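Local coordinates for DUF115 domain-containing protein (Magnetospirillum magneticum AMB-1, PDB 5MU5) that probably transfers a sugar, perhaps a nonulosonic acid as in related Maf enzymes, to flagellin and is involved in bacterial flagella formation, at residues D244-T249 with E641-N646. Numbering follows the deposited sequence.
Sequences DEMEMT and EWYFDN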
loop_
_atom_site.group_PDB
_atom_site.type_symbol
_atom_site.label_atom_id
_atom_site.label_comp_id
_atom_site.label_asym_id
_atom_site.label_seq_id
_atom_site.Cartn_x
_atom_site.Cartn_y
_atom_site.Cartn_z
ATOM N N ASP A 244 -14.040 8.855 1.133
ATOM C CA ASP A 244 -13.669 7.953 2.228
ATOM C C ASP A 244 -12.837 8.708 3.267
ATOM O O ASP A 244 -12.969 8.467 4.444
ATOM C CB ASP A 244 -12.901 6.727 1.710
ATOM C CG ASP A 244 -13.725 5.899 0.733
ATOM O OD1 ASP A 244 -14.923 5.656 1.025
ATOM O OD2 ASP A 244 -13.184 5.507 -0.343
ATOM N N GLU A 245 -11.982 9.623 2.834
ATOM C CA GLU A 245 -11.193 10.386 3.782
ATOM C C GLU A 245 -12.101 11.308 4.569
ATOM O O GLU A 245 -11.850 11.548 5.731
ATOM C CB GLU A 245 -10.081 11.171 3.099
ATOM C CG GLU A 245 -9.033 10.280 2.435
ATOM C CD GLU A 245 -8.198 9.459 3.413
ATOM O OE1 GLU A 245 -7.847 9.976 4.495
ATOM O OE2 GLU A 245 -7.861 8.295 3.078
ATOM N N MET A 246 -13.151 11.826 3.935
ATOM C CA MET A 246 -14.136 12.627 4.647
ATOM C C MET A 246 -14.777 11.792 5.746
ATOM O O MET A 246 -14.882 12.243 6.888
ATOM C CB MET A 246 -15.222 13.164 3.720
ATOM C CG MET A 246 -14.773 14.291 2.816
ATOM S SD MET A 246 -16.109 14.787 1.717
ATOM C CE MET A 246 -15.440 16.328 1.120
ATOM N N GLU A 247 -15.182 10.572 5.419
ATOM C CA GLU A 247 -15.792 9.713 6.426
ATOM C C GLU A 247 -14.860 9.344 7.584
ATOM O O GLU A 247 -15.304 9.267 8.715
ATOM C CB GLU A 247 -16.327 8.434 5.802
ATOM C CG GLU A 247 -16.896 7.421 6.800
ATOM C CD GLU A 247 -17.840 8.030 7.832
ATOM O OE1 GLU A 247 -18.457 9.078 7.529
ATOM O OE2 GLU A 247 -17.968 7.470 8.956
ATOM N N MET A 248 -13.587 9.089 7.292
ATOM C CA MET A 248 -12.634 8.673 8.315
ATOM C C MET A 248 -12.453 9.796 9.301
ATOM O O MET A 248 -12.459 9.574 10.503
ATOM C CB MET A 248 -11.255 8.376 7.727
ATOM C CG MET A 248 -11.134 7.205 6.770
ATOM S SD MET A 248 -11.644 5.622 7.431
ATOM C CE MET A 248 -13.363 5.534 6.936
ATOM N N THR A 249 -12.254 10.993 8.758
ATOM C CA THR A 249 -12.016 12.182 9.543
ATOM C C THR A 249 -13.282 12.581 10.307
ATOM O O THR A 249 -13.176 13.043 11.441
ATOM C CB THR A 249 -11.477 13.331 8.653
ATOM O OG1 THR A 249 -10.172 12.998 8.189
ATOM C CG2 THR A 249 -11.376 14.626 9.401
ATOM N N GLU A 641 -15.177 22.489 1.442
ATOM C CA GLU A 641 -15.625 23.633 2.234
ATOM C C GLU A 641 -16.968 23.361 2.887
ATOM O O GLU A 641 -17.179 23.686 4.051
ATOM C CB GLU A 641 -15.696 24.897 1.373
ATOM C CG GLU A 641 -14.319 25.432 0.992
ATOM C CD GLU A 641 -14.364 26.568 -0.028
ATOM O OE1 GLU A 641 -15.460 26.901 -0.541
ATOM O OE2 GLU A 641 -13.282 27.118 -0.339
ATOM N N TRP A 642 -17.876 22.776 2.122
ATOM C CA TRP A 642 -19.156 22.331 2.655
ATOM C C TRP A 642 -18.989 21.266 3.755
ATOM O O TRP A 642 -19.695 21.286 4.760
ATOM C CB TRP A 642 -19.990 21.770 1.507
ATOM C CG TRP A 642 -21.198 21.018 1.923
ATOM C CD1 TRP A 642 -22.402 21.543 2.258
ATOM C CD2 TRP A 642 -21.335 19.590 2.014
ATOM N NE1 TRP A 642 -23.284 20.534 2.568
ATOM C CE2 TRP A 642 -22.652 19.326 2.434
ATOM C CE3 TRP A 642 -20.468 18.511 1.793
ATOM C CZ2 TRP A 642 -23.135 18.027 2.626
ATOM C CZ3 TRP A 642 -20.945 17.218 1.995
ATOM C CH2 TRP A 642 -22.270 16.993 2.408
ATOM N N TYR A 643 -18.059 20.333 3.551
ATOM C CA TYR A 643 -17.838 19.242 4.496
ATOM C C TYR A 643 -17.311 19.728 5.826
ATOM O O TYR A 643 -17.812 19.312 6.864
ATOM C CB TYR A 643 -16.873 18.212 3.915
ATOM C CG TYR A 643 -16.239 17.293 4.917
ATOM C CD1 TYR A 643 -16.902 16.173 5.375
ATOM C CD2 TYR A 643 -14.960 17.535 5.387
ATOM C CE1 TYR A 643 -16.311 15.322 6.298
ATOM C CE2 TYR A 643 -14.352 16.680 6.290
ATOM C CZ TYR A 643 -15.031 15.577 6.751
ATOM O OH TYR A 643 -14.428 14.722 7.660
ATOM N N PHE A 644 -16.298 20.587 5.791
ATOM C CA PHE A 644 -15.738 21.133 7.014
ATOM C C PHE A 644 -16.724 22.034 7.757
ATOM O O PHE A 644 -16.718 22.057 8.990
ATOM C CB PHE A 644 -14.375 21.805 6.782
ATOM C CG PHE A 644 -13.242 20.818 6.739
ATOM C CD1 PHE A 644 -12.723 20.302 7.905
ATOM C CD2 PHE A 644 -12.742 20.362 5.529
ATOM C CE1 PHE A 644 -11.708 19.361 7.870
ATOM C CE2 PHE A 644 -11.728 19.427 5.486
ATOM C CZ PHE A 644 -11.206 18.923 6.656
ATOM N N ASP A 645 -17.575 22.750 7.024
ATOM C CA ASP A 645 -18.630 23.537 7.658
ATOM C C ASP A 645 -19.661 22.678 8.407
ATOM O O ASP A 645 -20.209 23.125 9.392
ATOM C CB ASP A 645 -19.361 24.404 6.628
ATOM C CG ASP A 645 -18.579 25.648 6.246
ATOM O OD1 ASP A 645 -17.666 26.045 6.998
ATOM O OD2 ASP A 645 -18.876 26.242 5.191
ATOM N N ASN A 646 -19.894 21.447 7.955
ATOM C CA ASN A 646 -20.940 20.595 8.517
ATOM C C ASN A 646 -20.474 19.299 9.158
ATOM O O ASN A 646 -21.298 18.409 9.427
ATOM C CB ASN A 646 -21.905 20.216 7.393
ATOM C CG ASN A 646 -22.587 21.411 6.798
ATOM O OD1 ASN A 646 -22.598 21.588 5.586
ATOM N ND2 ASN A 646 -23.136 22.255 7.647
#
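M246 and Y643 are the nearest CA pair, 7.6 Å apart, between segments 244-249 and 641-646, which lie on helices 242-257 and 618-646. The pairing is a buried helix-helix contact built round a Met-aromatic interaction, and it joins the MptE-like part of this Maf glycosyltransferase to its C-terminal helical bundle. Y643 does most of the reaching: its CG stands anti to the backbone N (chi1 162°), which sends the ring toward helix 242-257. M246 runs past it in the opposite direction, its chain extended beyond CG and laid over one face of the ring. At the ring's edge, in its plane, lies CE2 of F644, the next residue along. F593 of helix 589-609 packs on M246, T249 and Y643 alike, so a third helix closes in on the pair. T249 turns its hydroxyl to S373 and offers carbon to the tyrosine, T249 CB lying 3.4 Å from Y643 OH. Y643 OH donates to M246 O at 2.6 Å, a weak hydrogen bond. A leucine here would probably deprive the M246 thioether of the tyrosine ring it lies against and M246 O of the weak bond from the hydroxyl. M246 CG sits 3.8 Å from the centroid of the Y643 ring, nearly along its normal, a CH-pi contact; M246 SD follows obliquely, and M246 CE ends 3.7 Å from Y643 CB.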